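Local coordinates for putative uncharacterized protein (Mycobacterium avium, PDB 2Z6V), which is a putative sulfotransferase, probably transferring a sulfuryl group from the donor PAPS to an acceptor that remains undefined, at residues 336-339 / 345-348; 73-78 / 291-296; 35-40 / 86-91; 341-346 / 373-378. One frame throughout, in Å; residues are numbered along the deposited sequence.

Interaction 1 of 4, residues 336-339 / 345-348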
loop_
_atom_site.group_PDB
_atom_site.type_symbol
_atom_site.label_atom_id
_atom_site.label_comp_id
_atom_site.label_asym_id
_atom_site.label_seq_id
_atom_site.Cartn_x
_atom_site.Cartn_y
_atom_site.Cartn_z
ATOM N N TYR A 336 -2.093 -2.346 17.850
ATOM C CA TYR A 336 -1.635 -3.695 17.551
ATOM C C TYR A 336 -1.917 -4.636 18.723
ATOM O O TYR A 336 -2.421 -5.749 18.537
ATOM C CB TYR A 336 -0.134 -3.679 17.266
ATOM C CG TYR A 336 0.462 -5.047 17.070
ATOM C CD1 TYR A 336 0.090 -5.840 15.986
ATOM C CD2 TYR A 336 1.391 -5.560 17.975
ATOM C CE1 TYR A 336 0.632 -7.114 15.806
ATOM C CE2 TYR A 336 1.936 -6.832 17.805
ATOM C CZ TYR A 336 1.553 -7.600 16.717
ATOM O OH TYR A 336 2.099 -8.849 16.530
ATOM N N HIS A 337 -1.598 -4.184 19.933
ATOM C CA HIS A 337 -1.808 -5.014 21.099
ATOM C C HIS A 337 -3.272 -5.355 21.340
ATOM O O HIS A 337 -3.576 -6.402 21.895
ATOM C CB HIS A 337 -1.181 -4.378 22.351
ATOM C CG HIS A 337 -1.787 -3.067 22.757
ATOM N ND1 HIS A 337 -1.258 -1.851 22.379
ATOM C CD2 HIS A 337 -2.850 -2.785 23.548
ATOM C CE1 HIS A 337 -1.965 -0.878 22.923
ATOM N NE2 HIS A 337 -2.935 -1.417 23.637
ATOM N N GLU A 338 -4.180 -4.485 20.914
ATOM C CA GLU A 338 -5.607 -4.745 21.094
ATOM C C GLU A 338 -6.100 -5.680 20.004
ATOM O O GLU A 338 -7.001 -6.491 20.215
ATOM C CB GLU A 338 -6.408 -3.438 21.057
ATOM C CG GLU A 338 -6.560 -2.754 22.415
ATOM C CD GLU A 338 -7.349 -1.449 22.342
ATOM O OE1 GLU A 338 -8.385 -1.408 21.639
ATOM O OE2 GLU A 338 -6.936 -0.465 23.001
ATOM N N MET A 339 -5.488 -5.569 18.836
ATOM C CA MET A 339 -5.852 -6.394 17.697
ATOM C C MET A 339 -5.449 -7.855 17.934
ATOM O O MET A 339 -6.053 -8.770 17.374
ATOM C CB MET A 339 -5.163 -5.849 16.445
ATOM C CG MET A 339 -6.009 -5.898 15.193
ATOM S SD MET A 339 -7.566 -5.000 15.385
ATOM C CE MET A 339 -8.674 -5.999 14.352
ATOM N N ASP A 345 -13.488 -7.327 19.524
ATOM C CA ASP A 345 -13.859 -6.182 20.343
ATOM C C ASP A 345 -13.585 -4.903 19.562
ATOM O O ASP A 345 -14.411 -3.985 19.548
ATOM C CB ASP A 345 -13.067 -6.147 21.645
ATOM C CG ASP A 345 -13.395 -4.920 22.482
ATOM O OD1 ASP A 345 -14.590 -4.702 22.775
ATOM O OD2 ASP A 345 -12.462 -4.171 22.840
ATOM N N VAL A 346 -12.422 -4.845 18.918
ATOM C CA VAL A 346 -12.059 -3.680 18.124
ATOM C C VAL A 346 -13.080 -3.436 17.013
ATOM O O VAL A 346 -13.475 -2.299 16.771
ATOM C CB VAL A 346 -10.669 -3.840 17.475
ATOM C CG1 VAL A 346 -10.378 -2.644 16.588
ATOM C CG2 VAL A 346 -9.595 -3.962 18.552
ATOM N N MET A 347 -13.520 -4.504 16.352
ATOM C CA MET A 347 -14.477 -4.377 15.264
ATOM C C MET A 347 -15.787 -3.732 15.705
ATOM O O MET A 347 -16.275 -2.800 15.062
ATOM C CB MET A 347 -14.752 -5.746 14.634
ATOM C CG MET A 347 -13.504 -6.458 14.087
ATOM S SD MET A 347 -12.464 -5.442 12.971
ATOM C CE MET A 347 -13.577 -5.172 11.590
ATOM N N ARG A 348 -16.355 -4.219 16.802
ATOM C CA ARG A 348 -17.607 -3.668 17.299
ATOM C C ARG A 348 -17.455 -2.184 17.582
ATOM O O ARG A 348 -18.345 -1.392 17.273
ATOM C CB ARG A 348 -18.049 -4.395 18.573
ATOM C CG ARG A 348 -18.220 -5.882 18.373
ATOM C CD ARG A 348 -19.028 -6.557 19.473
ATOM N NE ARG A 348 -18.881 -8.002 19.349
ATOM C CZ ARG A 348 -17.873 -8.688 19.876
ATOM N NH1 ARG A 348 -16.939 -8.056 20.581
ATOM N NH2 ARG A 348 -17.769 -9.995 19.656
#
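Segments 336-339 and 345-348, on two successive helices, come nearest at Met339 and Val346, their CA atoms 6.8 Å apart. Val346 CB points toward the first helix and carries its two methyls like a fork: CG1 lies anti to the backbone N (chi1 176°) and CG2 beside it. Both prongs reach Met339 SD, with CG1 and CG2 each 3.9 Å from the sulfur, and the two side chains run across each other at about a right angle. The Met339 chain, bent at chi2 and chi3, then carries CE on to Met347 SD at 4.1 Å, a methyl against a sulfur. These two helices follow strand 331-335, an outermost strand of the parallel sheet at the core of the sulfotransferase fold. Met339 and Met347 also pack on Ile122 of helix 120-126, and Val346 on Phe332 of the strand. Toward the more exposed side, Val346 CG2 sits 4.1 Å from Glu338 CB and 4.0 Å from Glu338 O, a purely van der Waals approach. The Glu338 chain runs extended past CG to a carboxylate whose OE1 is 5.1 Å from Asp345 OD2. Arg349 NH1 forms salt bridges with both acids, which would offset the repulsion between them.

Interaction 2 of 4, residues 73-78 / 291-296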
loop_
_atom_site.group_PDB
_atom_site.type_symbol
_atom_site.label_atom_id
_atom_site.label_comp_id
_atom_site.label_asym_id
_atom_site.label_seq_id
_atom_site.Cartn_x
_atom_site.Cartn_y
_atom_site.Cartn_z
ATOM N N ARG A 73 17.308 -4.064 -13.358
ATOM C CA ARG A 73 16.921 -2.923 -14.164
ATOM C C ARG A 73 15.690 -3.296 -14.977
ATOM O O ARG A 73 14.667 -2.617 -14.918
ATOM C CB ARG A 73 18.072 -2.538 -15.095
ATOM C CG ARG A 73 17.683 -1.646 -16.263
ATOM C CD ARG A 73 18.817 -1.575 -17.278
ATOM N NE ARG A 73 18.334 -1.409 -18.650
ATOM C CZ ARG A 73 17.959 -0.249 -19.178
ATOM N NH1 ARG A 73 18.012 0.856 -18.453
ATOM N NH2 ARG A 73 17.525 -0.196 -20.428
ATOM N N GLN A 74 15.791 -4.387 -15.729
ATOM C CA GLN A 74 14.685 -4.843 -16.560
ATOM C C GLN A 74 13.435 -5.061 -15.727
ATOM O O GLN A 74 12.340 -4.676 -16.126
ATOM C CB GLN A 74 15.059 -6.138 -17.277
ATOM C CG GLN A 74 16.228 -5.982 -18.234
ATOM C CD GLN A 74 16.590 -7.280 -18.923
ATOM O OE1 GLN A 74 15.809 -7.816 -19.713
ATOM N NE2 GLN A 74 17.777 -7.799 -18.619
ATOM N N ARG A 75 13.603 -5.683 -14.569
ATOM C CA ARG A 75 12.491 -5.940 -13.670
ATOM C C ARG A 75 11.753 -4.642 -13.282
ATOM O O ARG A 75 10.528 -4.549 -13.411
ATOM C CB ARG A 75 13.024 -6.653 -12.433
ATOM C CG ARG A 75 12.140 -6.584 -11.218
ATOM C CD ARG A 75 10.929 -7.480 -11.293
ATOM N NE ARG A 75 10.607 -7.903 -9.933
ATOM C CZ ARG A 75 9.389 -8.186 -9.485
ATOM N NH1 ARG A 75 8.336 -8.095 -10.291
ATOM N NH2 ARG A 75 9.227 -8.550 -8.218
ATOM N N VAL A 76 12.495 -3.639 -12.820
ATOM C CA VAL A 76 11.888 -2.374 -12.438
ATOM C C VAL A 76 11.196 -1.704 -13.618
ATOM O O VAL A 76 10.093 -1.175 -13.480
ATOM C CB VAL A 76 12.923 -1.391 -11.870
ATOM C CG1 VAL A 76 12.240 -0.087 -11.494
ATOM C CG2 VAL A 76 13.601 -1.995 -10.662
ATOM N N LEU A 77 11.845 -1.717 -14.776
ATOM C CA LEU A 77 11.263 -1.106 -15.964
ATOM C C LEU A 77 10.037 -1.890 -16.433
ATOM O O LEU A 77 9.071 -1.311 -16.937
ATOM C CB LEU A 77 12.304 -1.027 -17.086
ATOM C CG LEU A 77 13.411 0.011 -16.878
ATOM C CD1 LEU A 77 14.514 -0.193 -17.911
ATOM C CD2 LEU A 77 12.815 1.413 -16.983
ATOM N N ASP A 78 10.073 -3.207 -16.263
ATOM C CA ASP A 78 8.944 -4.036 -16.661
ATOM C C ASP A 78 7.741 -3.732 -15.766
ATOM O O ASP A 78 6.601 -3.657 -16.239
ATOM C CB ASP A 78 9.297 -5.523 -16.563
ATOM C CG ASP A 78 8.225 -6.410 -17.172
ATOM O OD1 ASP A 78 7.896 -6.205 -18.364
ATOM O OD2 ASP A 78 7.707 -7.304 -16.461
ATOM N N SER A 291 17.281 -7.464 -2.661
ATOM C CA SER A 291 17.872 -8.699 -3.156
ATOM C C SER A 291 17.341 -9.131 -4.512
ATOM O O SER A 291 17.983 -9.924 -5.203
ATOM C CB SER A 291 17.665 -9.837 -2.149
ATOM O OG SER A 291 16.309 -10.231 -2.073
ATOM N N LEU A 292 16.180 -8.612 -4.901
ATOM C CA LEU A 292 15.600 -8.982 -6.186
ATOM C C LEU A 292 16.157 -8.218 -7.375
ATOM O O LEU A 292 16.158 -8.733 -8.490
ATOM C CB LEU A 292 14.079 -8.803 -6.171
ATOM C CG LEU A 292 13.239 -9.742 -5.300
ATOM C CD1 LEU A 292 11.765 -9.401 -5.475
ATOM C CD2 LEU A 292 13.497 -11.199 -5.683
ATOM N N VAL A 293 16.634 -6.996 -7.153
ATOM C CA VAL A 293 17.135 -6.199 -8.270
ATOM C C VAL A 293 18.452 -5.465 -8.052
ATOM O O VAL A 293 18.934 -4.791 -8.961
ATOM C CB VAL A 293 16.075 -5.151 -8.704
ATOM C CG1 VAL A 293 14.722 -5.828 -8.898
ATOM C CG2 VAL A 293 15.972 -4.038 -7.667
ATOM N N MET A 294 19.035 -5.591 -6.862
ATOM C CA MET A 294 20.291 -4.898 -6.562
ATOM C C MET A 294 21.451 -5.800 -6.164
ATOM O O MET A 294 21.258 -6.922 -5.688
ATOM C CB MET A 294 20.093 -3.899 -5.418
ATOM C CG MET A 294 19.139 -2.762 -5.687
ATOM S SD MET A 294 18.884 -1.809 -4.170
ATOM C CE MET A 294 17.139 -2.005 -3.945
ATOM N N ASN A 295 22.660 -5.275 -6.356
ATOM C CA ASN A 295 23.890 -5.956 -5.964
ATOM C C ASN A 295 24.027 -5.592 -4.489
ATOM O O ASN A 295 24.665 -4.598 -4.145
ATOM C CB ASN A 295 25.087 -5.403 -6.748
ATOM C CG ASN A 295 25.238 -6.039 -8.123
ATOM O OD1 ASN A 295 25.483 -7.244 -8.236
ATOM N ND2 ASN A 295 25.097 -5.233 -9.173
ATOM N N THR A 296 23.415 -6.393 -3.624
ATOM C CA THR A 296 23.425 -6.129 -2.191
ATOM C C THR A 296 24.755 -5.800 -1.518
ATOM O O THR A 296 24.763 -5.130 -0.482
ATOM C CB THR A 296 22.762 -7.282 -1.413
ATOM O OG1 THR A 296 23.330 -8.528 -1.825
ATOM C CG2 THR A 296 21.266 -7.301 -1.670
#
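Arg75 meets a wholly apolar partner surface: its hydrocarbon stem lies against Val293, and its guanidinium presents an edge to a leucine methyl. Arg75 CG is 3.6 Å from Val293 CG1, and the Arg75 CB behind it is 4.0 Å from the same methyl. The two side chains cross at about a right angle, so one valine branch abuts the side of the stem. With chi1 near -50°, Val293 holds CG1 beside its backbone N and directs it at the arginine. Its other branch, CG2, makes the looser approach to Val76 CG2 at 4.3 Å. Farther along Arg75, bends at chi2 and chi3 carry the charged end over to Leu292, where NH2 stands 3.8 Å from CD1 with the methyl in the guanidinium plane. No hydrogen bond crosses between 73-78 and 291-296. The charge is met within its own helix, by a salt bridge from Arg75 NH1 to Asp79, while Val76 packs behind on Ile58 and Val62 of helix 50-64. Backbone hydrogen bonds join Val293 to Thr69 and Asn295 to Val67, in the chain leading into helix 70-96, and Asn295 centres an inverse gamma turn. Here helix 287-293, in the sulfotransferase family region, is packed by apolar contacts against the long helix 70-96, a helix-to-helix packing outside the central parallel sheet.

Interaction 3 of 4, residues 35-40 / 86-91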
loop_
_atom_site.group_PDB
_atom_site.type_symbol
_atom_site.label_atom_id
_atom_site.label_comp_id
_atom_site.label_asym_id
_atom_site.label_seq_id
_atom_site.Cartn_x
_atom_site.Cartn_y
_atom_site.Cartn_z
ATOM N N LYS A 35 5.694 4.431 -24.644
ATOM C CA LYS A 35 5.485 3.790 -25.943
ATOM C C LYS A 35 5.264 2.291 -25.811
ATOM O O LYS A 35 4.386 1.724 -26.461
ATOM C CB LYS A 35 6.671 4.042 -26.877
ATOM C CG LYS A 35 6.847 5.488 -27.289
ATOM C CD LYS A 35 7.921 5.608 -28.359
ATOM C CE LYS A 35 8.318 7.060 -28.612
ATOM N NZ LYS A 35 8.981 7.668 -27.415
ATOM N N LEU A 36 6.067 1.654 -24.964
ATOM C CA LEU A 36 5.967 0.221 -24.749
ATOM C C LEU A 36 4.605 -0.128 -24.144
ATOM O O LEU A 36 3.947 -1.078 -24.581
ATOM C CB LEU A 36 7.104 -0.245 -23.835
ATOM C CG LEU A 36 7.240 -1.750 -23.576
ATOM C CD1 LEU A 36 7.320 -2.504 -24.900
ATOM C CD2 LEU A 36 8.477 -2.007 -22.711
ATOM N N ALA A 37 4.183 0.647 -23.148
ATOM C CA ALA A 37 2.890 0.430 -22.501
ATOM C C ALA A 37 1.751 0.610 -23.510
ATOM O O ALA A 37 0.750 -0.101 -23.466
ATOM C CB ALA A 37 2.718 1.404 -21.335
ATOM N N ALA A 38 1.911 1.571 -24.417
ATOM C CA ALA A 38 0.906 1.840 -25.438
ATOM C C ALA A 38 0.894 0.677 -26.418
ATOM O O ALA A 38 -0.141 0.297 -26.964
ATOM C CB ALA A 38 1.245 3.127 -26.162
ATOM N N GLN A 39 2.073 0.112 -26.625
ATOM C CA GLN A 39 2.263 -1.010 -27.524
ATOM C C GLN A 39 1.540 -2.224 -26.961
ATOM O O GLN A 39 0.706 -2.817 -27.639
ATOM C CB GLN A 39 3.756 -1.284 -27.647
ATOM C CG GLN A 39 4.179 -2.181 -28.773
ATOM C CD GLN A 39 5.701 -2.235 -28.883
ATOM O OE1 GLN A 39 6.362 -1.199 -29.056
ATOM N NE2 GLN A 39 6.266 -3.440 -28.769
ATOM N N ARG A 40 1.848 -2.573 -25.714
ATOM C CA ARG A 40 1.233 -3.720 -25.048
ATOM C C ARG A 40 -0.278 -3.613 -24.896
ATOM O O ARG A 40 -1.003 -4.534 -25.262
ATOM C CB ARG A 40 1.851 -3.934 -23.660
ATOM C CG ARG A 40 3.313 -4.353 -23.684
ATOM C CD ARG A 40 3.876 -4.546 -22.287
ATOM N NE ARG A 40 5.277 -4.966 -22.315
ATOM C CZ ARG A 40 6.021 -5.158 -21.229
ATOM N NH1 ARG A 40 5.505 -4.971 -20.021
ATOM N NH2 ARG A 40 7.286 -5.532 -21.348
ATOM N N ARG A 86 -1.744 0.059 -16.931
ATOM C CA ARG A 86 -3.008 0.058 -16.196
ATOM C C ARG A 86 -3.621 1.445 -16.272
ATOM O O ARG A 86 -4.829 1.604 -16.474
ATOM C CB ARG A 86 -2.773 -0.312 -14.735
ATOM C CG ARG A 86 -2.579 -1.784 -14.521
ATOM C CD ARG A 86 -1.666 -2.050 -13.357
ATOM N NE ARG A 86 -1.066 -3.359 -13.535
ATOM C CZ ARG A 86 0.095 -3.726 -13.018
ATOM N NH1 ARG A 86 0.794 -2.875 -12.274
ATOM N NH2 ARG A 86 0.561 -4.942 -13.265
ATOM N N ARG A 87 -2.765 2.446 -16.098
ATOM C CA ARG A 87 -3.171 3.841 -16.153
ATOM C C ARG A 87 -3.833 4.083 -17.508
ATOM O O ARG A 87 -4.872 4.720 -17.587
ATOM C CB ARG A 87 -1.934 4.728 -15.979
ATOM C CG ARG A 87 -2.182 6.223 -16.018
ATOM C CD ARG A 87 -2.986 6.688 -14.844
ATOM N NE ARG A 87 -3.050 8.146 -14.808
ATOM C CZ ARG A 87 -2.116 8.931 -14.279
ATOM N NH1 ARG A 87 -1.024 8.405 -13.729
ATOM N NH2 ARG A 87 -2.281 10.248 -14.288
ATOM N N LEU A 88 -3.231 3.549 -18.566
ATOM C CA LEU A 88 -3.769 3.694 -19.918
ATOM C C LEU A 88 -5.103 2.980 -20.064
ATOM O O LEU A 88 -6.029 3.496 -20.693
ATOM C CB LEU A 88 -2.785 3.132 -20.949
ATOM C CG LEU A 88 -1.510 3.950 -21.158
ATOM C CD1 LEU A 88 -0.558 3.216 -22.081
ATOM C CD2 LEU A 88 -1.886 5.306 -21.728
ATOM N N GLN A 89 -5.193 1.787 -19.483
ATOM C CA GLN A 89 -6.415 0.995 -19.551
ATOM C C GLN A 89 -7.584 1.655 -18.821
ATOM O O GLN A 89 -8.714 1.639 -19.308
ATOM C CB GLN A 89 -6.163 -0.408 -18.983
ATOM C CG GLN A 89 -5.199 -1.234 -19.811
ATOM C CD GLN A 89 -5.129 -2.684 -19.366
ATOM O OE1 GLN A 89 -6.140 -3.380 -19.313
ATOM N NE2 GLN A 89 -3.926 -3.148 -19.051
ATOM N N VAL A 90 -7.310 2.245 -17.661
ATOM C CA VAL A 90 -8.359 2.896 -16.887
ATOM C C VAL A 90 -8.861 4.164 -17.573
ATOM O O VAL A 90 -10.039 4.510 -17.473
ATOM C CB VAL A 90 -7.869 3.252 -15.459
ATOM C CG1 VAL A 90 -8.939 4.058 -14.716
ATOM C CG2 VAL A 90 -7.545 1.975 -14.692
ATOM N N HIS A 91 -7.967 4.852 -18.275
ATOM C CA HIS A 91 -8.347 6.072 -18.964
ATOM C C HIS A 91 -9.238 5.779 -20.159
ATOM O O HIS A 91 -10.208 6.497 -20.410
ATOM C CB HIS A 91 -7.115 6.847 -19.423
ATOM C CG HIS A 91 -7.450 8.072 -20.211
ATOM N ND1 HIS A 91 -7.455 8.092 -21.590
ATOM C CD2 HIS A 91 -7.892 9.289 -19.815
ATOM C CE1 HIS A 91 -7.891 9.267 -22.008
ATOM N NE2 HIS A 91 -8.164 10.010 -20.951
#
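Apolar packing carries the whole contact between Leu88 and the Ala37-Ala38 pair. Leu88 CG lies beside its backbone N (chi1 -71°), and chi2 of 174° extends CD1 away from its own helix into the flank of helix 30-41. There the methyl rests 3.8 Å from Ala37 CB and, less closely, 4.5 Å from Ala38 CB. It also reaches the main chain, with Leu88 CD1 3.8 Å from Ala37 C and equally 3.8 Å from Ala38 N, so one methyl covers the peptide link joining the two alanines. The small alanine side chains are consistent with the close spacing: the CA atoms of Ala38 and Leu88 stand 7.5 Å apart. Leu88 also touches Phe34 and Thr41. With the alanines these occupy positions i, i+3, i+4 and i+7 of helix 30-41, consistent with a knob seated in a four-residue hole.

Hydrogen bonds stay inside each helix: Gln39 N bonds to Lys35 O and Val90 N to Arg86 O, and none passes between the segments.

Charged groups act away from the leucine. Arg40 makes a salt bridge to Asp78, a second link between the same two helices, whereas Arg87 turns away from helix 30-41 to salt bridges with Asp47 and Asp198.

Within the two segments one leucine methyl makes the contact, and Thr81 of helix 70-96 extends the packing to Leu36, Ala37 and Arg40. Apolar contact of this kind depends on fit and has no directional bond of its own; the Arg40-Asp78 pair, outside the two segments, adds one farther along.

Interaction 4 of 4, residues 341-346 / 373-378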
loop_
_atom_site.group_PDB
_atom_site.type_symbol
_atom_site.label_atom_id
_atom_site.label_comp_id
_atom_site.label_asym_id
_atom_site.label_seq_id
_atom_site.Cartn_x
_atom_site.Cartn_y
_atom_site.Cartn_z
ATOM N N ARG A 341 -5.010 -9.334 21.271
ATOM C CA ARG A 341 -5.765 -9.851 22.410
ATOM C C ARG A 341 -7.258 -10.023 22.156
ATOM O O ARG A 341 -7.881 -10.927 22.710
ATOM C CB ARG A 341 -5.562 -8.950 23.633
ATOM C CG ARG A 341 -4.150 -8.997 24.200
ATOM C CD ARG A 341 -4.012 -8.126 25.445
ATOM N NE ARG A 341 -2.739 -8.351 26.129
ATOM C CZ ARG A 341 -1.545 -8.069 25.615
ATOM N NH1 ARG A 341 -1.448 -7.541 24.399
ATOM N NH2 ARG A 341 -0.446 -8.323 26.313
ATOM N N ASP A 342 -7.841 -9.167 21.328
ATOM C CA ASP A 342 -9.264 -9.292 21.057
ATOM C C ASP A 342 -9.721 -8.441 19.876
ATOM O O ASP A 342 -10.237 -7.336 20.046
ATOM C CB ASP A 342 -10.055 -8.927 22.317
ATOM C CG ASP A 342 -11.525 -9.272 22.204
ATOM O OD1 ASP A 342 -11.895 -10.012 21.261
ATOM O OD2 ASP A 342 -12.304 -8.810 23.067
ATOM N N PRO A 343 -9.538 -8.961 18.655
ATOM C CA PRO A 343 -9.926 -8.260 17.431
ATOM C C PRO A 343 -11.431 -8.002 17.302
ATOM O O PRO A 343 -11.838 -6.932 16.840
ATOM C CB PRO A 343 -9.388 -9.174 16.331
ATOM C CG PRO A 343 -9.474 -10.530 16.957
ATOM C CD PRO A 343 -8.940 -10.268 18.338
ATOM N N MET A 344 -12.252 -8.972 17.700
ATOM C CA MET A 344 -13.697 -8.803 17.607
ATOM C C MET A 344 -14.167 -7.605 18.416
ATOM O O MET A 344 -15.135 -6.939 18.044
ATOM C CB MET A 344 -14.432 -10.063 18.075
ATOM C CG MET A 344 -14.472 -11.164 17.034
ATOM S SD MET A 344 -14.951 -10.538 15.402
ATOM C CE MET A 344 -16.734 -10.473 15.541
ATOM N N ASP A 345 -13.488 -7.327 19.524
ATOM C CA ASP A 345 -13.859 -6.182 20.343
ATOM C C ASP A 345 -13.585 -4.903 19.562
ATOM O O ASP A 345 -14.411 -3.985 19.548
ATOM C CB ASP A 345 -13.067 -6.147 21.645
ATOM C CG ASP A 345 -13.395 -4.920 22.482
ATOM O OD1 ASP A 345 -14.590 -4.702 22.775
ATOM O OD2 ASP A 345 -12.462 -4.171 22.840
ATOM N N VAL A 346 -12.422 -4.845 18.918
ATOM C CA VAL A 346 -12.059 -3.680 18.124
ATOM C C VAL A 346 -13.080 -3.436 17.013
ATOM O O VAL A 346 -13.475 -2.299 16.771
ATOM C CB VAL A 346 -10.669 -3.840 17.475
ATOM C CG1 VAL A 346 -10.378 -2.644 16.588
ATOM C CG2 VAL A 346 -9.595 -3.962 18.552
ATOM N N HIS A 373 -7.701 -18.477 10.945
ATOM C CA HIS A 373 -6.467 -17.735 10.752
ATOM C C HIS A 373 -5.876 -17.283 12.079
ATOM O O HIS A 373 -5.928 -16.103 12.431
ATOM C CB HIS A 373 -6.702 -16.526 9.840
ATOM C CG HIS A 373 -7.179 -16.887 8.467
ATOM N ND1 HIS A 373 -8.509 -17.092 8.170
ATOM C CD2 HIS A 373 -6.500 -17.099 7.315
ATOM C CE1 HIS A 373 -8.630 -17.412 6.894
ATOM N NE2 HIS A 373 -7.425 -17.424 6.353
ATOM N N PRO A 374 -5.302 -18.227 12.838
ATOM C CA PRO A 374 -4.709 -17.866 14.127
ATOM C C PRO A 374 -3.679 -16.762 13.931
ATOM O O PRO A 374 -3.017 -16.691 12.893
ATOM C CB PRO A 374 -4.093 -19.180 14.604
ATOM C CG PRO A 374 -3.758 -19.884 13.322
ATOM C CD PRO A 374 -4.986 -19.621 12.486
ATOM N N GLN A 375 -3.555 -15.893 14.928
ATOM C CA GLN A 375 -2.618 -14.784 14.847
ATOM C C GLN A 375 -1.487 -14.942 15.849
ATOM O O GLN A 375 -1.670 -15.529 16.916
ATOM C CB GLN A 375 -3.359 -13.470 15.092
ATOM C CG GLN A 375 -4.104 -13.437 16.411
ATOM C CD GLN A 375 -5.030 -12.243 16.532
ATOM O OE1 GLN A 375 -4.600 -11.095 16.413
ATOM N NE2 GLN A 375 -6.311 -12.510 16.772
ATOM N N ASP A 376 -0.318 -14.414 15.493
ATOM C CA ASP A 376 0.860 -14.482 16.354
ATOM C C ASP A 376 0.613 -13.777 17.687
ATOM O O ASP A 376 0.336 -12.577 17.732
ATOM C CB ASP A 376 2.073 -13.850 15.654
ATOM C CG ASP A 376 2.545 -14.656 14.448
ATOM O OD1 ASP A 376 3.541 -14.249 13.810
ATOM O OD2 ASP A 376 1.923 -15.695 14.136
ATOM N N ARG A 377 0.712 -14.539 18.769
ATOM C CA ARG A 377 0.508 -14.019 20.113
ATOM C C ARG A 377 1.343 -12.752 20.307
ATOM O O ARG A 377 2.364 -12.568 19.643
ATOM C CB ARG A 377 0.929 -15.083 21.133
ATOM C CG ARG A 377 0.359 -14.907 22.530
ATOM C CD ARG A 377 0.880 -15.995 23.466
ATOM N NE ARG A 377 0.058 -16.141 24.667
ATOM C CZ ARG A 377 -1.185 -16.621 24.671
ATOM N NH1 ARG A 377 -1.759 -17.004 23.538
ATOM N NH2 ARG A 377 -1.857 -16.715 25.812
ATOM N N PHE A 378 0.902 -11.873 21.201
ATOM C CA PHE A 378 1.638 -10.644 21.479
ATOM C C PHE A 378 2.869 -11.060 22.281
ATOM O O PHE A 378 2.743 -11.730 23.304
ATOM C CB PHE A 378 0.760 -9.674 22.287
ATOM C CG PHE A 378 1.421 -8.352 22.596
ATOM C CD1 PHE A 378 2.351 -8.243 23.625
ATOM C CD2 PHE A 378 1.117 -7.218 21.846
ATOM C CE1 PHE A 378 2.968 -7.024 23.905
ATOM C CE2 PHE A 378 1.729 -5.996 22.116
ATOM C CZ PHE A 378 2.655 -5.899 23.147
#
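Arg341 NH1 is engaged from two quarters: it lies over one face of the Phe378 ring, 3.5 Å from CG, and makes a weak hydrogen bond to His337 O. The nitrogen stands 3.4 Å above the ring plane, offset toward the rim on the CB side, with Phe378 CD2 at 3.6 Å from NH1. Arg341 NH2 follows at 3.9 Å from Phe378 CD1. Together they form a cation-pi contact, Arg341 CZ lying 4.6 Å from the ring centroid and 25° off the normal, although guanidinium and ring planes are inclined by 60° rather than stacked flat. The arginine chain is extended from CG to NE, which lets its end approach although CB points away from 373-378. A salt bridge from NH2 to Glu409 shares the charge with the ring. Between helices 336-341 and 343-353 the helical path is interrupted at Asp342, which leaves helical geometry and takes the N-cap position of the second, with Pro343 opening that helix. The proline ring turns its CG and CD against the end of the Gln375 side chain, the two coming from opposite directions. Leu370, near the end of helix 360-371, also packs on Pro343.

In the fold
The four contacts form two groups on different sides of the molecule. Interactions 1 and 4 lie about 7 Å apart between centres and share Asp345 and Val346 on helix 343-353; interaction 1 packs together the two helices after edge strand 331-335, and interaction 4 ties that pair to the loop beyond helix 360-371. Interactions 2 and 3, centres about 22 Å apart, both use helix 70-96; their segments alternate along the chain, and an Asp78-Arg40 salt bridge ties them. The groups are separated by about 36 to 42 Å between centres, and interactions 2 and 3 close before 1 and 4 open. Thus N-terminal helices pack on one flank of the sulfotransferase core, far from the C-terminal loop packing.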